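Local coordinates for protein 2-C-methyl-D-erythritol 4-phosphate cytidylyltransferase (Neisseria gonorrhoeae, PDB 1VGW) that probably catalyses the formation of 4-diphosphocytidyl-2-C-methyl-D-erythritol and diphosphate from CTP and 2-C-methyl-D-erythritol 4-phosphate in isoprenoid biosynthesis, at residues B[112-117]-B[165-170]; B[139-144]-B[205-210]; B[144-149]-B[156-161]. All blocks are in the same frame, centred on the assembly; numbering follows the deposited sequence.

Contact 1: residues B[112-117]-B[165-170]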
loop_
_atom_site.group_PDB
_atom_site.type_symbol
_atom_site.label_atom_id
_atom_site.label_comp_id
_atom_site.label_asym_id
_atom_site.label_seq_id
_atom_site.Cartn_x
_atom_site.Cartn_y
_atom_site.Cartn_z
ATOM N N ALA B 112 5.321 -16.989 0.479
ATOM C CA ALA B 112 5.950 -17.446 -0.752
ATOM C C ALA B 112 5.889 -16.439 -1.900
ATOM O O ALA B 112 6.728 -16.437 -2.812
ATOM C CB ALA B 112 5.207 -18.710 -1.260
ATOM N N ALA B 113 4.927 -15.522 -1.917
ATOM C CA ALA B 113 4.827 -14.534 -2.949
ATOM C C ALA B 113 5.433 -13.191 -2.627
ATOM O O ALA B 113 5.192 -12.275 -3.444
ATOM C CB ALA B 113 3.363 -14.337 -3.368
ATOM N N ARG B 114 6.097 -12.981 -1.517
ATOM C CA ARG B 114 6.709 -11.653 -1.239
ATOM C C ARG B 114 8.195 -11.827 -1.602
ATOM O O ARG B 114 9.078 -12.024 -0.759
ATOM C CB ARG B 114 6.484 -11.176 0.161
ATOM C CG ARG B 114 5.129 -10.639 0.559
ATOM C CD ARG B 114 5.080 -10.089 1.975
ATOM N NE ARG B 114 3.729 -9.973 2.502
ATOM C CZ ARG B 114 2.985 -8.862 2.485
ATOM N NH1 ARG B 114 3.430 -7.726 1.968
ATOM N NH2 ARG B 114 1.769 -8.857 3.026
ATOM N N CYS B 115 8.459 -11.678 -2.923
ATOM C CA CYS B 115 9.771 -11.925 -3.453
ATOM C C CYS B 115 10.680 -10.749 -3.584
ATOM O O CYS B 115 11.778 -10.905 -4.161
ATOM C CB CYS B 115 9.730 -12.722 -4.769
ATOM S SG CYS B 115 8.806 -11.927 -6.136
ATOM N N CYS B 116 10.345 -9.604 -3.060
ATOM C CA CYS B 116 11.192 -8.423 -3.157
ATOM C C CYS B 116 11.563 -7.883 -1.789
ATOM O O CYS B 116 11.886 -6.706 -1.647
ATOM C CB CYS B 116 10.454 -7.352 -3.987
ATOM S SG CYS B 116 10.301 -7.873 -5.747
ATOM N N LEU B 117 11.541 -8.749 -0.772
ATOM C CA LEU B 117 11.902 -8.341 0.580
ATOM C C LEU B 117 13.352 -7.874 0.628
ATOM O O LEU B 117 14.252 -8.700 0.465
ATOM C CB LEU B 117 11.755 -9.596 1.486
ATOM C CG LEU B 117 12.434 -9.474 2.869
ATOM C CD1 LEU B 117 11.671 -8.486 3.726
ATOM C CD2 LEU B 117 12.638 -10.825 3.520
ATOM N N GLN B 165 0.193 -1.364 8.604
ATOM C CA GLN B 165 -0.177 -2.508 7.785
ATOM C C GLN B 165 0.885 -3.603 7.955
ATOM O O GLN B 165 2.052 -3.333 7.714
ATOM C CB GLN B 165 -0.230 -2.141 6.298
ATOM C CG GLN B 165 -1.116 -0.963 5.982
ATOM C CD GLN B 165 -0.641 -0.225 4.734
ATOM O OE1 GLN B 165 -0.881 -0.664 3.615
ATOM N NE2 GLN B 165 0.044 0.892 4.969
ATOM N N ALA B 166 0.472 -4.808 8.318
ATOM C CA ALA B 166 1.400 -5.890 8.533
ATOM C C ALA B 166 1.949 -6.470 7.238
ATOM O O ALA B 166 1.225 -6.567 6.222
ATOM C CB ALA B 166 0.671 -6.974 9.335
ATOM N N GLN B 167 3.202 -6.840 7.217
ATOM C CA GLN B 167 3.890 -7.525 6.132
ATOM C C GLN B 167 4.453 -8.828 6.727
ATOM O O GLN B 167 3.866 -9.303 7.730
ATOM C CB GLN B 167 5.022 -6.698 5.552
ATOM C CG GLN B 167 4.596 -5.382 4.941
ATOM C CD GLN B 167 5.692 -4.629 4.227
ATOM O OE1 GLN B 167 6.858 -4.573 4.673
ATOM N NE2 GLN B 167 5.321 -4.014 3.093
ATOM N N THR B 168 5.382 -9.484 6.088
ATOM C CA THR B 168 6.066 -10.664 6.577
ATOM C C THR B 168 7.542 -10.421 6.287
ATOM O O THR B 168 7.832 -9.486 5.489
ATOM C CB THR B 168 5.559 -11.956 5.993
ATOM O OG1 THR B 168 5.991 -12.068 4.638
ATOM C CG2 THR B 168 4.034 -12.119 6.039
ATOM N N PRO B 169 8.485 -11.115 6.907
ATOM C CA PRO B 169 8.276 -12.198 7.829
ATOM C C PRO B 169 7.802 -11.756 9.187
ATOM O O PRO B 169 7.849 -10.550 9.490
ATOM C CB PRO B 169 9.675 -12.853 7.948
ATOM C CG PRO B 169 10.502 -12.242 6.865
ATOM C CD PRO B 169 9.958 -10.825 6.745
ATOM N N GLN B 170 7.183 -12.650 9.917
ATOM C CA GLN B 170 6.712 -12.476 11.301
ATOM C C GLN B 170 7.580 -13.456 12.139
ATOM O O GLN B 170 7.502 -14.657 11.870
ATOM C CB GLN B 170 5.218 -12.857 11.433
ATOM C CG GLN B 170 4.403 -11.978 10.451
ATOM C CD GLN B 170 2.986 -11.677 10.836
ATOM O OE1 GLN B 170 2.279 -12.355 11.568
ATOM N NE2 GLN B 170 2.419 -10.584 10.257
HETATM O O HOH W 1 2.263 -4.664 2.105
#

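Contact 2: residues B[139-144]-B[205-210]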
loop_
_atom_site.group_PDB
_atom_site.type_symbol
_atom_site.label_atom_id
_atom_site.label_comp_id
_atom_site.label_asym_id
_atom_site.label_seq_id
_atom_site.Cartn_x
_atom_site.Cartn_y
_atom_site.Cartn_z
ATOM N N ALA B 139 6.354 -4.116 9.204
ATOM C CA ALA B 139 5.040 -3.451 8.941
ATOM C C ALA B 139 5.305 -2.001 8.532
ATOM O O ALA B 139 6.473 -1.554 8.691
ATOM C CB ALA B 139 4.186 -3.551 10.177
ATOM N N VAL B 140 4.363 -1.354 7.893
ATOM C CA VAL B 140 4.473 0.045 7.482
ATOM C C VAL B 140 3.264 0.857 7.951
ATOM O O VAL B 140 2.110 0.403 7.912
ATOM C CB VAL B 140 4.616 0.215 5.950
ATOM C CG1 VAL B 140 5.841 -0.542 5.422
ATOM C CG2 VAL B 140 3.379 -0.206 5.187
ATOM N N PRO B 141 3.460 2.104 8.347
ATOM C CA PRO B 141 2.351 2.921 8.817
ATOM C C PRO B 141 1.337 3.178 7.729
ATOM O O PRO B 141 1.740 3.237 6.556
ATOM C CB PRO B 141 3.015 4.214 9.283
ATOM C CG PRO B 141 4.457 3.889 9.452
ATOM C CD PRO B 141 4.742 2.818 8.418
ATOM N N VAL B 142 0.051 3.236 8.076
ATOM C CA VAL B 142 -1.004 3.535 7.097
ATOM C C VAL B 142 -0.932 5.013 6.738
ATOM O O VAL B 142 -1.175 5.838 7.599
ATOM C CB VAL B 142 -2.392 3.252 7.685
ATOM C CG1 VAL B 142 -3.489 3.718 6.703
ATOM C CG2 VAL B 142 -2.567 1.754 7.955
ATOM N N ALA B 143 -0.502 5.373 5.545
ATOM C CA ALA B 143 -0.377 6.769 5.177
ATOM C C ALA B 143 -1.608 7.443 4.585
ATOM O O ALA B 143 -1.684 8.669 4.734
ATOM C CB ALA B 143 0.824 6.922 4.221
ATOM N N ASP B 144 -2.528 6.769 3.941
ATOM C CA ASP B 144 -3.720 7.383 3.333
ATOM C C ASP B 144 -4.945 7.358 4.238
ATOM O O ASP B 144 -5.120 6.413 5.020
ATOM C CB ASP B 144 -4.081 6.572 2.053
ATOM C CG ASP B 144 -3.107 6.739 0.914
ATOM O OD1 ASP B 144 -2.976 5.781 0.111
ATOM O OD2 ASP B 144 -2.465 7.821 0.803
ATOM N N LEU B 205 6.776 -3.812 16.560
ATOM C CA LEU B 205 6.507 -3.432 15.176
ATOM C C LEU B 205 7.840 -2.861 14.613
ATOM O O LEU B 205 8.316 -1.844 15.130
ATOM C CB LEU B 205 5.430 -2.370 14.994
ATOM C CG LEU B 205 3.983 -2.809 15.147
ATOM C CD1 LEU B 205 3.099 -1.640 15.557
ATOM C CD2 LEU B 205 3.425 -3.486 13.901
ATOM N N ILE B 206 8.385 -3.530 13.609
ATOM C CA ILE B 206 9.637 -3.103 12.953
ATOM C C ILE B 206 9.332 -2.628 11.519
ATOM O O ILE B 206 8.497 -3.163 10.771
ATOM C CB ILE B 206 10.624 -4.259 12.956
ATOM C CG1 ILE B 206 11.102 -4.525 14.430
ATOM C CG2 ILE B 206 11.821 -4.100 12.069
ATOM C CD1 ILE B 206 10.581 -5.894 14.864
ATOM N N GLN B 207 9.925 -1.523 11.131
ATOM C CA GLN B 207 9.738 -0.888 9.851
ATOM C C GLN B 207 10.059 -1.802 8.690
ATOM O O GLN B 207 11.164 -2.330 8.583
ATOM C CB GLN B 207 10.558 0.398 9.751
ATOM C CG GLN B 207 10.479 1.116 8.450
ATOM C CD GLN B 207 9.140 1.679 8.026
ATOM O OE1 GLN B 207 8.259 2.097 8.812
ATOM N NE2 GLN B 207 8.989 1.749 6.698
ATOM N N GLY B 208 9.078 -1.997 7.796
ATOM C CA GLY B 208 9.284 -2.848 6.627
ATOM C C GLY B 208 9.764 -2.023 5.432
ATOM O O GLY B 208 10.742 -1.278 5.533
ATOM N N ASP B 209 9.033 -2.119 4.321
ATOM C CA ASP B 209 9.401 -1.401 3.104
ATOM C C ASP B 209 8.331 -1.469 2.026
ATOM O O ASP B 209 7.728 -2.514 1.765
ATOM C CB ASP B 209 10.706 -2.044 2.588
ATOM C CG ASP B 209 11.356 -1.281 1.459
ATOM O OD1 ASP B 209 12.376 -0.596 1.696
ATOM O OD2 ASP B 209 10.857 -1.394 0.315
ATOM N N ALA B 210 8.230 -0.405 1.219
ATOM C CA ALA B 210 7.283 -0.294 0.143
ATOM C C ALA B 210 7.487 -1.298 -0.985
ATOM O O ALA B 210 6.540 -1.621 -1.704
ATOM C CB ALA B 210 7.326 1.116 -0.467
#

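Contact 3: residues B[144-149]-B[156-161]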
loop_
_atom_site.group_PDB
_atom_site.type_symbol
_atom_site.label_atom_id
_atom_site.label_comp_id
_atom_site.label_asym_id
_atom_site.label_seq_id
_atom_site.Cartn_x
_atom_site.Cartn_y
_atom_site.Cartn_z
ATOM N N ASP B 144 -2.528 6.769 3.941
ATOM C CA ASP B 144 -3.720 7.383 3.333
ATOM C C ASP B 144 -4.945 7.358 4.238
ATOM O O ASP B 144 -5.120 6.413 5.020
ATOM C CB ASP B 144 -4.081 6.572 2.053
ATOM C CG ASP B 144 -3.107 6.739 0.914
ATOM O OD1 ASP B 144 -2.976 5.781 0.111
ATOM O OD2 ASP B 144 -2.465 7.821 0.803
ATOM N N THR B 145 -5.898 8.264 4.061
ATOM C CA THR B 145 -7.168 8.244 4.798
ATOM C C THR B 145 -7.942 6.945 4.579
ATOM O O THR B 145 -8.086 6.501 3.440
ATOM C CB THR B 145 -8.060 9.410 4.298
ATOM O OG1 THR B 145 -7.388 10.651 4.576
ATOM C CG2 THR B 145 -9.436 9.377 4.927
ATOM N N LEU B 146 -8.453 6.336 5.639
ATOM C CA LEU B 146 -9.190 5.087 5.585
ATOM C C LEU B 146 -10.707 5.367 5.576
ATOM O O LEU B 146 -11.196 6.211 6.297
ATOM C CB LEU B 146 -8.897 4.175 6.772
ATOM C CG LEU B 146 -7.543 3.551 6.972
ATOM C CD1 LEU B 146 -7.457 2.867 8.351
ATOM C CD2 LEU B 146 -7.245 2.497 5.897
ATOM N N LYS B 147 -11.436 4.581 4.784
ATOM C CA LYS B 147 -12.868 4.712 4.704
ATOM C C LYS B 147 -13.517 3.338 4.935
ATOM O O LYS B 147 -12.933 2.336 4.564
ATOM C CB LYS B 147 -13.325 5.240 3.324
ATOM C CG LYS B 147 -12.589 6.424 2.731
ATOM C CD LYS B 147 -12.744 7.721 3.510
ATOM C CE LYS B 147 -12.587 8.954 2.680
ATOM N NZ LYS B 147 -12.653 10.257 3.362
ATOM N N ARG B 148 -14.698 3.310 5.524
ATOM C CA ARG B 148 -15.502 2.083 5.637
ATOM C C ARG B 148 -16.583 2.140 4.528
ATOM O O ARG B 148 -17.186 3.186 4.240
ATOM C CB ARG B 148 -16.199 2.036 7.003
ATOM C CG ARG B 148 -16.579 0.696 7.553
ATOM C CD ARG B 148 -17.235 0.797 8.966
ATOM N NE ARG B 148 -16.204 0.973 10.002
ATOM C CZ ARG B 148 -15.339 -0.001 10.327
ATOM N NH1 ARG B 148 -15.356 -1.201 9.768
ATOM N NH2 ARG B 148 -14.402 0.248 11.226
ATOM N N ALA B 149 -16.855 1.034 3.888
ATOM C CA ALA B 149 -17.812 0.921 2.822
ATOM C C ALA B 149 -19.078 0.149 3.171
ATOM O O ALA B 149 -19.000 -0.933 3.777
ATOM C CB ALA B 149 -17.142 0.096 1.683
ATOM N N ALA B 156 -18.287 5.840 6.394
ATOM C CA ALA B 156 -17.529 6.441 7.472
ATOM C C ALA B 156 -16.067 6.662 7.106
ATOM O O ALA B 156 -15.491 5.922 6.301
ATOM C CB ALA B 156 -17.553 5.450 8.680
ATOM N N THR B 157 -15.485 7.693 7.723
ATOM C CA THR B 157 -14.024 7.853 7.603
ATOM C C THR B 157 -13.443 7.279 8.915
ATOM O O THR B 157 -13.874 7.722 10.001
ATOM C CB THR B 157 -13.679 9.342 7.469
ATOM O OG1 THR B 157 -13.857 9.723 6.082
ATOM C CG2 THR B 157 -12.269 9.652 7.894
ATOM N N VAL B 158 -12.527 6.322 8.864
ATOM C CA VAL B 158 -11.960 5.766 10.099
ATOM C C VAL B 158 -10.574 6.297 10.384
ATOM O O VAL B 158 -9.697 6.438 9.553
ATOM C CB VAL B 158 -12.151 4.276 10.252
ATOM C CG1 VAL B 158 -12.367 3.572 8.938
ATOM C CG2 VAL B 158 -11.010 3.599 11.007
ATOM N N ASP B 159 -10.361 6.696 11.626
ATOM C CA ASP B 159 -9.131 7.314 12.122
ATOM C C ASP B 159 -7.910 6.432 11.918
ATOM O O ASP B 159 -7.919 5.258 12.307
ATOM C CB ASP B 159 -9.376 7.585 13.609
ATOM C CG ASP B 159 -8.279 8.328 14.289
ATOM O OD1 ASP B 159 -7.370 8.885 13.640
ATOM O OD2 ASP B 159 -8.346 8.345 15.539
ATOM N N ARG B 160 -6.875 6.980 11.269
ATOM C CA ARG B 160 -5.689 6.213 10.944
ATOM C C ARG B 160 -4.541 6.430 11.934
ATOM O O ARG B 160 -3.522 5.735 11.914
ATOM C CB ARG B 160 -5.302 6.373 9.504
ATOM C CG ARG B 160 -4.318 7.377 9.035
ATOM C CD ARG B 160 -4.840 8.697 8.607
ATOM N NE ARG B 160 -4.018 9.522 7.758
ATOM C CZ ARG B 160 -2.738 9.821 7.844
ATOM N NH1 ARG B 160 -1.934 9.348 8.810
ATOM N NH2 ARG B 160 -2.208 10.636 6.952
ATOM N N SER B 161 -4.691 7.354 12.845
ATOM C CA SER B 161 -3.686 7.674 13.860
ATOM C C SER B 161 -3.135 6.456 14.561
ATOM O O SER B 161 -3.849 5.591 15.050
ATOM C CB SER B 161 -4.403 8.618 14.869
ATOM O OG SER B 161 -3.534 8.943 15.914
#

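Contact 1: residues B[112-117]-B[165-170]
Ala166 is the first residue of 165-170 to meet Arg114, whose side chain reaches out of the loop after strand 106-109 in this alpha/beta domain of the GT-A clan. The Ala166 O lies obliquely to the guanidinium group, 4.0 Å from Arg114 NH2; that nitrogen forms a salt bridge with Asp144 of the second subunit instead. At Gln167 the backbone supplies the packing surface, with CA above the centre of one guanidinium face at a height of 3.9 Å. The two side chains cross at about a right angle, and Gln167 CG comes within 4.0 Å of Arg114 NH1. A water in the guanidinium plane accepts from both Arg114 NH1 and Gln167 NE2, at 3.3 Å from each nitrogen, and Asn212 binds both residues as well. Thr168 marks the corner between strands 163-167 and 169-173. The extended arginine chain (chi2 -175°) passes beside it, bringing Arg114 CD within 3.4 Å of Thr168 OG1. Asp111 braces this crossing, since it pairs with Arg114 NE through its carboxylate and with Thr168 OG1 through its backbone N. This buried contact thus links the strand corner to a loop arginine close to Lys214, which is predicted to position the MEP substrate. Pro169, which follows a cis peptide bond, ends the contact: both Leu117 methyls, CD1 and CD2, lie 4.2 Å from Pro169 CD.

Contact 2: residues B[139-144]-B[205-210]
The carboxamide of Gln207 meets its neighbours through its two polar atoms: OE1 lies 3.6 Å from Pro141 CD, with the glutamine chain crossing the proline ring at about a right angle, and NE2 is 4.1 Å from Val140 CG1. Trp164 of strand 163-167 packs on both Gln207 and Pro141. Although CB of Gln207 leaves the backbone away from 139-144, a bend at chi2 (64°) brings the amide back near Pro141 and Val140. The backbones form a parallel beta bridge. Ala139 stands opposite Gln207 and bonds to the residues before and after it: Ala139 N donates to Ile206 O at 2.8 Å, and Gly208 N donates to Ala139 O at the same length of 2.8 Å. Ala139 O also receives a CA-H...O contact from Gln207. There is one bridge, consistent with the 80° between the short strand axes. On the flanks, Ala139 CB packs on Leu205 CD2 at 3.8 Å, while Val140 CG1 approaches Asp209 N at 3.7 Å. The backbone of Leu205 bonds to the second subunit. Strand 136-141 lies between 204-207 and 163-167 here, with Val140 bonded through its backbone to Gln165. Ile206 packs on helix 119-129, whose Arg124 binds Gln207 O.

Contact 3: residues B[144-149]-B[156-161]
Lys147 and Arg148 pair antiparallel with Thr157 and Ala156, the axes of strands 146-149 and 156-158 approaching to 4.5 Å with 140° between their directions. The strands form a beta hairpin that projects from the main body of the domain as an arm and packs against the second subunit. Two backbone bonds join the two segments: Arg148 N donates to Ala156 O at 2.8 Å, nearly straight at 166°, and Val158 N donates to Leu146 O at 2.9 Å from above the carbonyl plane. Between them, Lys147 and Thr157 make a non-hydrogen-bonded pair, and their side chains lie alongside each other, pointing the same way. The lysine chain bends at chi2 (-65°), which draws its end along the threonine, and NZ donates to Thr157 OG1 at 3.0 Å. Both polar groups are also bound across the dimer interface: Lys147 NZ forms salt bridges with Asp191 and Glu197 of the second subunit, and Thr157 OG1 bonds to that same Glu197. The ammonium is thus set among two carboxylates and a hydroxyl, a network that probably stabilises its positive charge. The side chains of Thr145 and Thr157 cross at a slant, their CG2 methyls in contact. The other face carries Leu146, Arg148, Ala156 and Val158. There Leu146 CB packs against Val158 CG1 at 4.1 Å, and the CB atoms of Arg148 and Ala156 meet at 4.0 Å. Arg160, predicted to position MEP for nucleophilic attack, follows the second strand, and its CB points toward 144-149. Its guanidinium end passes obliquely by the 144-145 backbone without a bond, while Arg160 CB lies 4.3 Å from Leu146 CD1 and Arg160 CG 4.2 Å from Asp144 O.

The three contacts trace a path from the domain core to the dimer arm. Contact 1 lies about 5 Å from the chain centre, contact 2 about 15 Å and contact 3 about 27 Å, measured between centres. Contacts 1 and 2, about 12 Å apart between centres, share the mixed sheet, and Gln167 NE2 bonds to Asp209 O between them. The centre of contact 3 is about 16 Å from that of contact 2 and about 24 Å from that of contact 1. The segments of contacts 1 and 2 alternate along the chain, whereas both segments of contact 3 fall between 112-117 and 165-170. Asp144 belongs to contacts 2 and 3, joining sheet to hairpin. All three touch the second subunit.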